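Side-chain contacts in inositol 2-dehydrogenase (Sinorhizobium meliloti, PDB 4HKT), which oxidises myo-inositol to scyllo-inosose (2-keto-myo-inositol) with NAD+ as the hydride acceptor, the first step of inositol degradation to acetyl-CoA: residues B[12-17]-B[68-73]; B[26-31]-B[290-295]; B[82-85]-B[89-92]. One frame throughout, in Å; residues are numbered along the deposited sequence.

Contact 1 (B[12-17]-B[68-73]); sequences GRIGKV and VICTPT
Gly-15, in the first turn of helix 13-24, and Cys-70, just beyond the end of strand 66-69, bring their backbones to within 5.3 Å, measured from CA to CA. The side chain of Cys-70 lies between them: its CB rests on Gly-15 CA at 3.8 Å, and SG lies 3.9 Å from the same Gly-15 CA. That sulfur stands beside the backbone N of its own residue, anti to the carbonyl carbon (chi1 -60°), and is turned along the helix. Ile-14 adds a looser apolar edge, with CG2 4.4 Å from Cys-70 SG, while the rest of its side chain runs away from the cysteine. The side chain of Cys-70 also touches Leu-8 of strand 4-9, and its backbone is bonded to that of Leu-9.

Polar groups are joined through one water molecule. It donates a hydrogen bond to Cys-70 O over 3.0 Å and accepts one from Gly-15 N at 3.1 Å; a weak third is accepted from Gly-12 N. The helix start is ordered in the usual way, Lys-16 N reaching back to Gly-12 O, with Gly-12 at the N-cap.

Gly-12 and Gly-15, with Gly-10, fit the GxGxxG pattern of Rossmann nucleotide-binding domains, consistent with a dinucleotide-binding turn in this NAD-dependent enzyme. Gly-15 has no side chain, and Cys-70 lies directly against its CA. The water uses the amide of Gly-15, one of the N-H groups at the helix start that no helical carbonyl serves, so it ties the glycine-rich turn to the end of the neighbouring strand by polar bonds, while the direct contact remains apolar and small.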
# COMPACT_ATOMS: atom_id res chain seq x y z
N GLY B 12 23.85 22.79 -17.93
CA GLY B 12 22.50 23.02 -17.39
C GLY B 12 22.08 21.94 -16.41
O GLY B 12 22.93 21.22 -15.88
N ARG B 13 20.77 21.83 -16.17
CA ARG B 13 20.24 20.87 -15.20
C ARG B 13 20.70 19.46 -15.52
O ARG B 13 21.20 18.74 -14.66
CB ARG B 13 18.69 20.87 -15.19
CG ARG B 13 18.07 21.99 -14.37
CD ARG B 13 16.65 21.66 -13.94
NE ARG B 13 15.75 21.42 -15.06
CZ ARG B 13 14.41 21.40 -14.98
NH1 ARG B 13 13.79 21.61 -13.82
NH2 ARG B 13 13.69 21.18 -16.07
N ILE B 14 20.56 19.08 -16.78
CA ILE B 14 20.85 17.71 -17.17
C ILE B 14 22.37 17.50 -17.04
O ILE B 14 22.80 16.49 -16.53
CB ILE B 14 20.32 17.36 -18.59
CG1 ILE B 14 18.78 17.52 -18.67
CG2 ILE B 14 20.64 15.90 -18.90
CD1 ILE B 14 18.22 18.94 -18.68
N GLY B 15 23.15 18.49 -17.47
CA GLY B 15 24.60 18.43 -17.30
C GLY B 15 25.04 18.22 -15.86
O GLY B 15 26.00 17.48 -15.60
N LYS B 16 24.37 18.89 -14.93
CA LYS B 16 24.72 18.78 -13.51
C LYS B 16 24.49 17.36 -13.00
O LYS B 16 25.27 16.84 -12.21
CB LYS B 16 23.90 19.76 -12.66
CG LYS B 16 24.26 21.23 -12.86
CD LYS B 16 23.48 22.13 -11.90
CE LYS B 16 24.04 23.55 -11.81
NZ LYS B 16 23.24 24.54 -12.59
N VAL B 17 23.43 16.72 -13.49
CA VAL B 17 23.07 15.39 -13.04
C VAL B 17 24.13 14.38 -13.48
O VAL B 17 24.50 13.48 -12.72
CB VAL B 17 21.68 15.00 -13.59
CG1 VAL B 17 21.47 13.52 -13.51
CG2 VAL B 17 20.57 15.75 -12.85
N VAL B 68 30.22 13.31 -22.58
CA VAL B 68 28.82 13.32 -22.24
C VAL B 68 28.26 14.59 -22.86
O VAL B 68 28.70 15.70 -22.53
CB VAL B 68 28.63 13.34 -20.71
CG1 VAL B 68 27.19 13.59 -20.35
CG2 VAL B 68 29.11 12.01 -20.12
N ILE B 69 27.32 14.43 -23.78
CA ILE B 69 26.76 15.57 -24.51
C ILE B 69 25.38 15.91 -23.91
O ILE B 69 24.40 15.14 -24.04
CB ILE B 69 26.64 15.30 -26.01
CG1 ILE B 69 27.98 14.89 -26.61
CG2 ILE B 69 26.03 16.52 -26.72
CD1 ILE B 69 27.89 14.30 -28.01
N CYS B 70 25.36 17.07 -23.24
CA CYS B 70 24.20 17.63 -22.57
C CYS B 70 23.92 19.05 -23.10
O CYS B 70 23.33 19.84 -22.40
CB CYS B 70 24.46 17.71 -21.06
SG CYS B 70 24.80 16.08 -20.36
N THR B 71 24.38 19.36 -24.30
CA THR B 71 24.14 20.66 -24.90
C THR B 71 22.74 20.71 -25.50
O THR B 71 22.02 19.71 -25.49
CB THR B 71 25.19 20.93 -26.00
OG1 THR B 71 25.30 19.77 -26.82
CG2 THR B 71 26.56 21.25 -25.38
N PRO B 72 22.33 21.85 -26.05
CA PRO B 72 21.02 21.89 -26.67
C PRO B 72 20.84 20.86 -27.78
O PRO B 72 21.81 20.49 -28.45
CB PRO B 72 20.97 23.29 -27.27
CG PRO B 72 21.82 24.10 -26.36
CD PRO B 72 22.97 23.18 -26.04
N THR B 73 19.59 20.45 -27.99
CA THR B 73 19.23 19.41 -28.96
C THR B 73 19.74 19.64 -30.38
O THR B 73 20.18 18.70 -31.01
CB THR B 73 17.71 19.29 -29.01
OG1 THR B 73 17.23 18.83 -27.75
CG2 THR B 73 17.27 18.37 -30.15
O HOH W 1 23.08 20.81 -19.56

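Contact 2 (B[26-31]-B[290-295]); sequences ADARLV and SFIAAI. With NA (sodium ion), chain C.
The Rossmann domain is joined here to a helix from far along the chain: the start of strand 28-34 of the parallel sheet and the residue before it meet helix 281-297 through Asp-27, Ala-28 and Ile-292. The helix lies against one face of the sheet. Ile-292 supplies all of the helical side of the contact, and both its branches are used. Its CD1 meets Ala-28 CB at 3.7 Å, methyl to methyl, whereas CG2 lies alongside Asp-27 CB at 4.2 Å.

The torsions of Ile-292 explain this division. CG1 stands beside the backbone N, anti to the carbonyl carbon (chi1 -70°), and the chain then runs extended (chi2 167°), which carries CD1 out from the helix to the buried alanine. CG2, the shorter branch, is left to face the aspartate. Asp-27 touches through its CB alone; its carboxylate takes no part in the pairing, which is therefore wholly apolar. The CA atoms of Asp-27 and Ile-292 are 7.7 Å apart, a spacing bridged by side-chain carbons.

Phe-6 of the adjoining strand 4-9 touches both Ala-28 and Ile-292, and Asn-25 also meets Ile-292, so the isoleucine sits among side chains of two strands and the turn before the second. One residue back on the helix, Phe-291 packs over strands 4-9, 89-93 and 117-120, and one face of its ring is covered by Ile-295 CD1, 3.9 Å above the plane and offset toward the rim.

Ala-28 has a second part to play through its backbone. While its methyl group meets the helix, its carbonyl binds a sodium ion, shared with the carbonyls of Ser-23 and Asn-25, and the distance from Ala-28 O to the sodium is 2.4 Å.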
# COMPACT_ATOMS: atom_id res chain seq x y z
N ALA B 26 33.44 5.18 -9.49
CA ALA B 26 34.77 4.87 -9.04
C ALA B 26 35.75 4.76 -10.20
O ALA B 26 36.91 5.14 -10.06
CB ALA B 26 34.76 3.57 -8.24
N ASP B 27 35.27 4.27 -11.34
CA ASP B 27 36.14 4.08 -12.51
C ASP B 27 36.28 5.29 -13.43
O ASP B 27 36.88 5.19 -14.49
CB ASP B 27 35.66 2.89 -13.32
CG ASP B 27 35.78 1.59 -12.56
OD1 ASP B 27 36.83 1.39 -11.92
OD2 ASP B 27 34.83 0.78 -12.61
N ALA B 28 35.76 6.44 -13.02
CA ALA B 28 35.68 7.59 -13.93
C ALA B 28 36.16 8.85 -13.27
O ALA B 28 35.99 9.01 -12.06
CB ALA B 28 34.25 7.79 -14.39
N ARG B 29 36.71 9.76 -14.07
CA ARG B 29 37.10 11.09 -13.59
C ARG B 29 36.55 12.15 -14.52
O ARG B 29 36.70 12.06 -15.73
CB ARG B 29 38.63 11.23 -13.51
CG ARG B 29 39.12 12.58 -12.96
CD ARG B 29 40.62 12.83 -13.11
NE ARG B 29 41.43 11.70 -12.63
CZ ARG B 29 42.03 10.79 -13.40
NH1 ARG B 29 41.97 10.85 -14.72
NH2 ARG B 29 42.72 9.80 -12.83
N LEU B 30 35.97 13.19 -13.94
CA LEU B 30 35.56 14.35 -14.70
C LEU B 30 36.76 15.30 -14.83
O LEU B 30 37.24 15.85 -13.84
CB LEU B 30 34.39 15.05 -14.02
CG LEU B 30 33.84 16.25 -14.78
CD1 LEU B 30 33.31 15.83 -16.15
CD2 LEU B 30 32.73 16.90 -13.98
N VAL B 31 37.21 15.47 -16.07
CA VAL B 31 38.42 16.22 -16.41
C VAL B 31 38.08 17.63 -16.89
O VAL B 31 38.72 18.59 -16.48
CB VAL B 31 39.21 15.48 -17.52
CG1 VAL B 31 40.39 16.30 -18.02
CG2 VAL B 31 39.67 14.12 -17.02
N SER B 290 27.09 1.43 -16.81
CA SER B 290 26.93 0.63 -18.03
C SER B 290 27.76 1.20 -19.21
O SER B 290 28.30 0.46 -20.03
CB SER B 290 25.46 0.56 -18.40
OG SER B 290 25.30 -0.19 -19.55
N PHE B 291 27.86 2.51 -19.28
CA PHE B 291 28.60 3.15 -20.37
C PHE B 291 30.09 2.77 -20.26
O PHE B 291 30.73 2.37 -21.22
CB PHE B 291 28.42 4.66 -20.26
CG PHE B 291 29.10 5.43 -21.33
CD1 PHE B 291 28.91 5.12 -22.66
CD2 PHE B 291 29.86 6.52 -21.02
CE1 PHE B 291 29.53 5.85 -23.66
CE2 PHE B 291 30.49 7.25 -22.01
CZ PHE B 291 30.30 6.92 -23.33
N ILE B 292 30.60 2.86 -19.05
CA ILE B 292 31.98 2.47 -18.78
C ILE B 292 32.22 0.99 -19.07
O ILE B 292 33.27 0.61 -19.63
CB ILE B 292 32.34 2.83 -17.34
CG1 ILE B 292 32.41 4.35 -17.24
CG2 ILE B 292 33.63 2.18 -16.91
CD1 ILE B 292 32.44 4.87 -15.84
N ALA B 293 31.25 0.16 -18.74
CA ALA B 293 31.38 -1.25 -18.99
C ALA B 293 31.49 -1.47 -20.47
O ALA B 293 32.24 -2.35 -20.94
CB ALA B 293 30.18 -2.01 -18.42
N ALA B 294 30.75 -0.68 -21.23
CA ALA B 294 30.78 -0.74 -22.68
C ALA B 294 32.15 -0.34 -23.18
O ALA B 294 32.65 -0.94 -24.11
CB ALA B 294 29.74 0.19 -23.28
N ILE B 295 32.72 0.70 -22.59
CA ILE B 295 34.05 1.17 -22.98
C ILE B 295 35.11 0.12 -22.63
O ILE B 295 35.95 -0.22 -23.47
CB ILE B 295 34.39 2.49 -22.29
CG1 ILE B 295 33.52 3.62 -22.84
CG2 ILE B 295 35.87 2.85 -22.49
CD1 ILE B 295 33.61 4.88 -22.03
NA NA C . 34.72 9.64 -10.15

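Contact 3 (B[82-85]-B[89-92]); sequences RFAR and AIFC. With EDO (1,2-ethanediol), chain T.
Arg-82 opens the last turn of helix 76-85, the helix of a beta-alpha-beta crossover in the Rossmann fold that connects strand 66-69 to strand 89-93. Its side chain takes no part in the contact with the strand: bent at chi3 (72°), it leads off to helix 55-60, where NH2 makes salt bridges with Asp-56 and Glu-59. Next comes Phe-83, which meets the strand through the root of its side chain, CB resting on Ile-90 CG1 at 3.9 Å. The ring itself is turned elsewhere; the residue also packs on Val-67 of the preceding strand and on Ile-55 and Ile-58, so one buried residue serves both the sheet and the neighbouring helix.

Ala-84 is met by the end of the same isoleucine. Ile-90 CD1 comes within 3.5 Å of Ala-84 N and 4.0 Å of Ala-84 CB, closer to the helix backbone than to the methyl group. Ile-90 thus spans two successive helical residues, with CG1 at one and CD1 at the next. It has CG1 beside its backbone N, anti to the carbonyl carbon (chi1 -55°), while chi2, at 139°, falls short of a fully extended chain. Its remaining branch serves the sheet, where Ile-90 packs on Ile-69.

The CA atoms of Phe-83 and Ile-90 are 7.0 Å apart, as are those of Ala-84 and Ala-89; three residues separate the two segments. The meeting surface is buried and apolar, and it seats the helix on one side of the sheet. Arg-85 closes the segment facing away from the strand, beside a 1,2-ethanediol, probably from the crystallisation liquor, whose placement is doubtful; as modelled, it accepts a hydrogen bond at the guanidinium edge, Arg-85 NH1 to O1 of the diol, 2.9 Å.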
# COMPACT_ATOMS: atom_id res chain seq x y z
N ARG B 82 31.39 14.51 -34.75
CA ARG B 82 32.71 15.05 -34.45
C ARG B 82 33.48 14.17 -33.43
O ARG B 82 34.67 13.85 -33.62
CB ARG B 82 32.59 16.46 -33.89
CG ARG B 82 32.33 17.56 -34.90
CD ARG B 82 31.95 18.85 -34.18
NE ARG B 82 33.12 19.41 -33.54
CZ ARG B 82 33.17 20.55 -32.86
NH1 ARG B 82 32.10 21.30 -32.69
NH2 ARG B 82 34.34 20.93 -32.33
N PHE B 83 32.80 13.76 -32.36
CA PHE B 83 33.51 13.01 -31.34
C PHE B 83 33.75 11.57 -31.77
O PHE B 83 34.77 10.96 -31.39
CB PHE B 83 32.86 13.19 -29.96
CG PHE B 83 33.21 14.50 -29.33
CD1 PHE B 83 34.31 14.60 -28.50
CD2 PHE B 83 32.50 15.64 -29.62
CE1 PHE B 83 34.67 15.82 -27.94
CE2 PHE B 83 32.83 16.85 -29.05
CZ PHE B 83 33.92 16.95 -28.21
N ALA B 84 32.86 11.05 -32.62
CA ALA B 84 33.04 9.76 -33.24
C ALA B 84 34.32 9.78 -34.08
O ALA B 84 35.19 8.88 -33.95
CB ALA B 84 31.87 9.40 -34.14
N ARG B 85 34.42 10.77 -34.97
CA ARG B 85 35.63 10.91 -35.78
C ARG B 85 36.88 11.18 -34.97
O ARG B 85 37.97 10.76 -35.37
CB ARG B 85 35.44 12.01 -36.81
CG ARG B 85 34.57 11.54 -37.94
CD ARG B 85 34.22 12.70 -38.85
NE ARG B 85 33.57 12.21 -40.03
CZ ARG B 85 32.38 12.60 -40.46
NH1 ARG B 85 31.70 13.53 -39.83
NH2 ARG B 85 31.89 12.03 -41.54
N ALA B 89 34.55 7.91 -26.95
CA ALA B 89 33.26 7.24 -26.70
C ALA B 89 32.27 8.35 -26.38
O ALA B 89 32.63 9.37 -25.80
CB ALA B 89 33.37 6.25 -25.54
N ILE B 90 31.00 8.14 -26.73
CA ILE B 90 29.99 9.20 -26.67
C ILE B 90 28.73 8.75 -25.95
O ILE B 90 28.11 7.73 -26.27
CB ILE B 90 29.58 9.62 -28.10
CG1 ILE B 90 30.78 10.01 -28.94
CG2 ILE B 90 28.59 10.76 -28.08
CD1 ILE B 90 30.68 9.47 -30.35
N PHE B 91 28.37 9.51 -24.96
CA PHE B 91 27.08 9.38 -24.34
C PHE B 91 26.33 10.65 -24.72
O PHE B 91 26.78 11.76 -24.40
CB PHE B 91 27.18 9.27 -22.83
CG PHE B 91 25.86 9.28 -22.16
CD1 PHE B 91 25.20 8.09 -21.88
CD2 PHE B 91 25.24 10.47 -21.87
CE1 PHE B 91 23.94 8.10 -21.32
CE2 PHE B 91 23.98 10.49 -21.32
CZ PHE B 91 23.32 9.30 -21.04
N CYS B 92 25.17 10.51 -25.36
CA CYS B 92 24.41 11.68 -25.75
C CYS B 92 22.99 11.70 -25.18
O CYS B 92 22.25 10.77 -25.37
CB CYS B 92 24.35 11.79 -27.27
SG CYS B 92 23.77 13.40 -27.82
C1 EDO T . 33.76 15.42 -37.77
O1 EDO T . 32.41 15.71 -38.07
C2 EDO T . 34.47 16.65 -37.27
O2 EDO T . 35.75 16.63 -37.82

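All three contacts reach the six-stranded parallel sheet of the Rossmann domain. Contacts 1 and 3 follow in series along the chain, their centres about 15 Å apart, and they touch through neighbouring strands 66-69 and 89-93, where Ile-69 N probably bonds to Phe-91 O at 2.8 Å. Contact 2 crosses contact 1 in chain order and encloses contact 3, because helix 281-297 returns from much later in the sequence. Its centre is about 14 Å from that of contact 3, and Phe-291 and Ile-295 pack on Ala-89; contacts 1 and 2, about 17 Å between centres, do not touch. Together they join the glycine-rich turn, a crossover helix and a late helix to the parallel sheet of the Rossmann domain.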